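Local coordinates for protein 5-carboxymethyl-2-hydroxymuconate delta-isomerase (Bordetella bronchiseptica, PDB 4JJ9) that probably catalyses, as a trimer, the isomerisation of 5-carboxymethyl-2-hydroxymuconate in the homoprotocatechuate catabolic pathway, at residues A[26-31]-A[99-104]; A[93-98]-A[134-139]. All coordinates share one frame; numbering follows the deposited sequence.

Overall arrangement
From the N terminus, strand 25-31 comes first. Helix 40-51 and strand 69-80 follow, and the chain then returns to 97-105, where 99-104 lies antiparallel to 26-31 and closes the first loop as interaction 1. Just before that closure, at 93-98, a second loop opens; it runs through helix 111-135 and ends when 134-139 meets the start of the same strand in interaction 2. The two loops therefore cross. Strand 97-105 serves both contacts, whose centres lie about 17 Å apart, and the sheet order is 69-80, 25-31, 97-105, 138-146.

Interaction 1: residues A[26-31]-A[99-104]; sequences LVILYS and AYLNLR
Val-27 and Leu-29 pair with Asn-102 and Tyr-100 in an antiparallel beta ladder at the middle of a four-stranded mixed sheet, where strand 25-31 meets 97-105. Each of these hydrogen-bonded pairs is closed by two backbone bonds; the shortest joins Tyr-100 N to Leu-29 O at 2.7 Å. At the non-hydrogen-bonded positions between and beside them the alpha carbons add C-H...O contacts, as from Leu-26 CA to Asn-102 O at 3.2 Å.

The side chains then sort by face. On one, Ile-28 and Leu-101 lie alongside, pointing the same way, with Ile-28 CG1 4.0 Å from Leu-101 CG. Leu-26 has its CG anti to the backbone N (chi1 164°), which lays CD1 over the neighbouring strand, 4.0 Å from Leu-101 CB. At the far end Tyr-30 offers its CB to Ala-99 CB at 3.8 Å, while its ring leads off toward strand 69-80 and its hydroxyl bonds Asp-35. Helices 40-51 and 111-135 cover this apolar face.

The other face carries Val-27, Leu-29, Tyr-100 and Asn-102 and looks into the trimer: Val-27 packs on Leu-29 of the third subunit, and the Tyr-100 ring meets that of His-25 of the second. Leu-29 brings CD1 to the edge of the Tyr-100 ring, near its plane. Gln-143 and Asp-145 of strand 138-146 bond Tyr-100 OH and Asn-102 ND2 respectively, and the Tyr-100 and Asn-102 side chains are also joined to each other, Asn-102 ND2 donating to Tyr-100 OH at 3.0 Å, close to the amide plane.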
loop_
_atom_site.group_PDB
_atom_site.type_symbol
_atom_site.label_atom_id
_atom_site.label_comp_id
_atom_site.label_asym_id
_atom_site.label_seq_id
_atom_site.Cartn_x
_atom_site.Cartn_y
_atom_site.Cartn_z
ATOM N N LEU A 26 4.316 0.153 10.140
ATOM C CA LEU A 26 4.501 1.500 9.641
ATOM C C LEU A 26 5.152 1.384 8.275
ATOM O O LEU A 26 6.257 0.862 8.153
ATOM C CB LEU A 26 5.343 2.318 10.630
ATOM C CG LEU A 26 6.045 3.644 10.310
ATOM C CD1 LEU A 26 5.402 4.474 9.206
ATOM C CD2 LEU A 26 6.187 4.464 11.608
ATOM N N VAL A 27 4.432 1.838 7.251
ATOM C CA VAL A 27 4.925 1.808 5.879
ATOM C C VAL A 27 5.258 3.223 5.446
ATOM O O VAL A 27 4.476 4.146 5.666
ATOM C CB VAL A 27 3.895 1.176 4.920
ATOM C CG1 VAL A 27 4.412 1.157 3.463
ATOM C CG2 VAL A 27 3.557 -0.227 5.379
ATOM N N ILE A 28 6.438 3.379 4.855
ATOM C CA ILE A 28 6.854 4.648 4.280
ATOM C C ILE A 28 6.885 4.527 2.758
ATOM O O ILE A 28 7.553 3.651 2.205
ATOM C CB ILE A 28 8.251 5.093 4.766
ATOM C CG1 ILE A 28 8.375 4.972 6.296
ATOM C CG2 ILE A 28 8.521 6.520 4.275
ATOM C CD1 ILE A 28 9.769 5.359 6.830
ATOM N N LEU A 29 6.131 5.394 2.094
ATOM C CA LEU A 29 6.164 5.504 0.637
ATOM C C LEU A 29 6.817 6.842 0.325
ATOM O O LEU A 29 6.330 7.880 0.771
ATOM C CB LEU A 29 4.750 5.469 0.059
ATOM C CG LEU A 29 3.853 4.302 0.465
ATOM C CD1 LEU A 29 2.539 4.431 -0.293
ATOM C CD2 LEU A 29 4.540 2.972 0.146
ATOM N N TYR A 30 7.911 6.818 -0.426
ATOM C CA TYR A 30 8.667 8.041 -0.679
ATOM C C TYR A 30 9.241 8.100 -2.088
ATOM O O TYR A 30 9.403 7.073 -2.749
ATOM C CB TYR A 30 9.764 8.237 0.379
ATOM C CG TYR A 30 10.875 7.212 0.362
ATOM C CD1 TYR A 30 10.706 5.956 0.965
ATOM C CD2 TYR A 30 12.105 7.508 -0.231
ATOM C CE1 TYR A 30 11.740 5.017 0.966
ATOM C CE2 TYR A 30 13.143 6.585 -0.230
ATOM C CZ TYR A 30 12.948 5.337 0.365
ATOM O OH TYR A 30 13.967 4.423 0.344
ATOM N N SER A 31 9.520 9.314 -2.556
ATOM C CA SER A 31 10.136 9.490 -3.865
ATOM C C SER A 31 11.592 8.989 -3.854
ATOM O O SER A 31 12.351 9.261 -2.920
ATOM C CB SER A 31 10.051 10.959 -4.310
ATOM O OG SER A 31 10.661 11.808 -3.351
ATOM N N ALA A 99 7.791 12.186 1.330
ATOM C CA ALA A 99 7.644 10.926 2.067
ATOM C C ALA A 99 6.285 10.899 2.767
ATOM O O ALA A 99 5.871 11.884 3.390
ATOM C CB ALA A 99 8.785 10.719 3.069
ATOM N N TYR A 100 5.581 9.782 2.601
ATOM C CA TYR A 100 4.288 9.543 3.241
ATOM C C TYR A 100 4.438 8.370 4.197
ATOM O O TYR A 100 4.780 7.260 3.773
ATOM C CB TYR A 100 3.206 9.224 2.189
ATOM C CG TYR A 100 1.888 8.792 2.806
ATOM C CD1 TYR A 100 1.135 9.683 3.575
ATOM C CD2 TYR A 100 1.424 7.471 2.674
ATOM C CE1 TYR A 100 -0.068 9.295 4.167
ATOM C CE2 TYR A 100 0.211 7.075 3.261
ATOM C CZ TYR A 100 -0.519 7.988 4.006
ATOM O OH TYR A 100 -1.709 7.614 4.596
ATOM N N LEU A 101 4.192 8.616 5.483
ATOM C CA LEU A 101 4.339 7.596 6.525
ATOM C C LEU A 101 2.954 7.213 7.035
ATOM O O LEU A 101 2.134 8.079 7.341
ATOM C CB LEU A 101 5.185 8.134 7.695
ATOM C CG LEU A 101 6.679 8.441 7.508
ATOM C CD1 LEU A 101 6.869 9.622 6.558
ATOM C CD2 LEU A 101 7.273 8.764 8.869
ATOM N N ASN A 102 2.683 5.913 7.098
ATOM C CA ASN A 102 1.383 5.445 7.540
ATOM C C ASN A 102 1.569 4.355 8.578
ATOM O O ASN A 102 2.190 3.330 8.295
ATOM C CB ASN A 102 0.571 4.930 6.339
ATOM C CG ASN A 102 -0.814 4.430 6.730
ATOM O OD1 ASN A 102 -0.953 3.337 7.284
ATOM N ND2 ASN A 102 -1.841 5.208 6.412
ATOM N N LEU A 103 1.054 4.595 9.780
ATOM C CA LEU A 103 1.018 3.568 10.819
ATOM C C LEU A 103 -0.374 2.964 10.845
ATOM O O LEU A 103 -1.370 3.691 10.955
ATOM C CB LEU A 103 1.340 4.169 12.196
ATOM C CG LEU A 103 1.189 3.190 13.373
ATOM C CD1 LEU A 103 2.170 2.029 13.251
ATOM C CD2 LEU A 103 1.369 3.902 14.704
ATOM N N ARG A 104 -0.441 1.639 10.740
ATOM C CA ARG A 104 -1.698 0.920 10.898
ATOM C C ARG A 104 -1.656 0.281 12.280
ATOM O O ARG A 104 -0.794 -0.552 12.553
ATOM C CB ARG A 104 -1.871 -0.135 9.802
ATOM C CG ARG A 104 -3.248 -0.795 9.796
ATOM C CD ARG A 104 -3.294 -1.925 8.801
ATOM N NE ARG A 104 -4.459 -2.784 9.008
ATOM C CZ ARG A 104 -5.359 -3.071 8.075
ATOM N NH1 ARG A 104 -5.236 -2.573 6.851
ATOM N NH2 ARG A 104 -6.385 -3.874 8.366
#

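Interaction 2: residues A[93-98]-A[134-139]; sequences SGDYGF and QQRRVG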
loop_
_atom_site.group_PDB
_atom_site.type_symbol
_atom_site.label_atom_id
_atom_site.label_comp_id
_atom_site.label_asym_id
_atom_site.label_seq_id
_atom_site.Cartn_x
_atom_site.Cartn_y
_atom_site.Cartn_z
ATOM N N SER A 93 16.628 24.327 -6.951
ATOM C CA SER A 93 16.670 23.293 -7.993
ATOM C C SER A 93 15.290 22.933 -8.572
ATOM O O SER A 93 15.164 22.598 -9.760
ATOM C CB SER A 93 17.337 22.029 -7.447
ATOM O OG SER A 93 16.462 21.357 -6.553
ATOM N N GLY A 94 14.264 22.990 -7.727
ATOM C CA GLY A 94 12.929 22.511 -8.102
ATOM C C GLY A 94 12.812 20.992 -8.105
ATOM O O GLY A 94 11.806 20.436 -8.574
ATOM N N ASP A 95 13.839 20.319 -7.591
ATOM C CA ASP A 95 13.864 18.863 -7.519
ATOM C C ASP A 95 13.247 18.455 -6.181
ATOM O O ASP A 95 13.956 18.262 -5.201
ATOM C CB ASP A 95 15.309 18.349 -7.616
ATOM C CG ASP A 95 15.398 16.839 -7.864
ATOM O OD1 ASP A 95 14.350 16.159 -7.943
ATOM O OD2 ASP A 95 16.539 16.325 -7.985
ATOM N N TYR A 96 11.923 18.348 -6.145
ATOM C CA TYR A 96 11.223 18.107 -4.890
ATOM C C TYR A 96 11.266 16.635 -4.499
ATOM O O TYR A 96 11.478 15.757 -5.346
ATOM C CB TYR A 96 9.743 18.481 -4.993
ATOM C CG TYR A 96 9.409 19.822 -5.595
ATOM C CD1 TYR A 96 10.159 20.964 -5.299
ATOM C CD2 TYR A 96 8.298 19.955 -6.423
ATOM C CE1 TYR A 96 9.817 22.201 -5.855
ATOM C CE2 TYR A 96 7.949 21.181 -6.975
ATOM C CZ TYR A 96 8.714 22.298 -6.687
ATOM O OH TYR A 96 8.346 23.508 -7.243
ATOM N N GLY A 97 11.019 16.385 -3.220
ATOM C CA GLY A 97 10.813 15.025 -2.711
ATOM C C GLY A 97 9.538 14.936 -1.898
ATOM O O GLY A 97 8.914 15.949 -1.584
ATOM N N PHE A 98 9.132 13.712 -1.561
ATOM C CA PHE A 98 7.970 13.518 -0.687
ATOM C C PHE A 98 8.163 12.208 0.051
ATOM O O PHE A 98 8.682 11.250 -0.518
ATOM C CB PHE A 98 6.637 13.500 -1.474
ATOM C CG PHE A 98 5.447 14.028 -0.682
ATOM C CD1 PHE A 98 4.886 13.282 0.354
ATOM C CD2 PHE A 98 4.892 15.280 -0.980
ATOM C CE1 PHE A 98 3.811 13.782 1.098
ATOM C CE2 PHE A 98 3.812 15.786 -0.252
ATOM C CZ PHE A 98 3.274 15.036 0.795
ATOM N N GLN A 134 17.254 20.294 4.980
ATOM C CA GLN A 134 18.345 21.253 4.807
ATOM C C GLN A 134 18.775 21.399 3.343
ATOM O O GLN A 134 19.202 22.477 2.927
ATOM C CB GLN A 134 19.543 20.878 5.693
ATOM C CG GLN A 134 20.623 21.963 5.798
ATOM C CD GLN A 134 21.680 21.669 6.861
ATOM O OE1 GLN A 134 22.565 22.493 7.112
ATOM N NE2 GLN A 134 21.591 20.498 7.488
ATOM N N GLN A 135 18.647 20.330 2.559
ATOM C CA GLN A 135 19.176 20.329 1.191
ATOM C C GLN A 135 18.172 19.974 0.090
ATOM O O GLN A 135 18.562 19.749 -1.059
ATOM C CB GLN A 135 20.414 19.425 1.097
ATOM C CG GLN A 135 21.574 19.884 1.964
ATOM C CD GLN A 135 22.846 19.102 1.701
ATOM O OE1 GLN A 135 22.894 17.880 1.877
ATOM N NE2 GLN A 135 23.887 19.807 1.282
ATOM N N ARG A 136 16.886 19.930 0.441
ATOM C CA ARG A 136 15.824 19.654 -0.527
ATOM C C ARG A 136 14.472 20.128 0.000
ATOM O O ARG A 136 14.239 20.147 1.212
ATOM C CB ARG A 136 15.749 18.153 -0.832
ATOM C CG ARG A 136 14.915 17.819 -2.055
ATOM C CD ARG A 136 14.798 16.308 -2.279
ATOM N NE ARG A 136 16.072 15.648 -2.582
ATOM C CZ ARG A 136 16.644 15.622 -3.781
ATOM N NH1 ARG A 136 16.082 16.247 -4.806
ATOM N NH2 ARG A 136 17.795 14.972 -3.955
ATOM N N ARG A 137 13.603 20.529 -0.924
ATOM C CA ARG A 137 12.201 20.752 -0.617
ATOM C C ARG A 137 11.521 19.397 -0.602
ATOM O O ARG A 137 11.490 18.694 -1.622
ATOM C CB ARG A 137 11.542 21.641 -1.672
ATOM C CG ARG A 137 11.996 23.087 -1.622
ATOM C CD ARG A 137 11.385 23.841 -0.438
ATOM N NE ARG A 137 11.936 25.195 -0.359
ATOM C CZ ARG A 137 11.774 26.035 0.660
ATOM N NH1 ARG A 137 11.046 25.707 1.726
ATOM N NH2 ARG A 137 12.364 27.227 0.612
ATOM N N VAL A 138 10.981 19.037 0.557
ATOM C CA VAL A 138 10.359 17.725 0.734
ATOM C C VAL A 138 9.021 17.878 1.442
ATOM O O VAL A 138 8.941 18.545 2.469
ATOM C CB VAL A 138 11.278 16.770 1.544
ATOM C CG1 VAL A 138 10.692 15.344 1.575
ATOM C CG2 VAL A 138 12.688 16.737 0.951
ATOM N N GLY A 139 7.974 17.271 0.884
ATOM C CA GLY A 139 6.694 17.141 1.594
ATOM C C GLY A 139 6.768 15.933 2.521
ATOM O O GLY A 139 7.309 14.894 2.137
HETATM O O HOH W 1 14.296 20.883 -3.712
#
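Phe-98 lays one ring face over the backbone of Gly-139. Gly-139 CA sits 3.8 Å from the centroid of the Phe-98 ring and only 20° off its normal, a CH-pi contact, while Gly-139 O lies over the same ring, offset toward the rim. With no side chain on Gly-139, its main chain can rest this closely on the aromatic face.

The strands beneath run parallel, and the pairing is of the usual alternating kind: Gly-97 N donates to Arg-137 O at 2.8 Å, and Gly-97 O accepts from Gly-139 N at 3.0 Å. Where the strands begin, side chains take over. Arg-136 is extended through chi2 and bends at chi3 (-64°), bringing NH1 to Asp-95 O at 3.0 Å. That bond lies near the guanidinium plane but comes from above the carbonyl plane. The same nitrogen forms a salt bridge with Asp-95 OD2 at 3.2 Å, the carboxylate and guanidinium planes standing almost perpendicular. Asp-37 takes the NE side of Arg-136, so two acidic residues share its charge. A water joins Asp-95 O to Arg-137 N, giving that carbonyl a second donor. Asp-95 is itself steadied by an ST turn, its N bonded to Ser-93 OG.

The side chain of Arg-137 meets the Tyr-96 ring through CB, obliquely at CD1, then turns toward Glu-92 of its own chain and Asn-157 of the second subunit. The contact thus lies at the entry to strands 97-105 and 138-146, the two parallel strands of a beta-alpha-beta unit, with Val-138 packed back on Leu-132 and Leu-133 of the connecting helix 111-135.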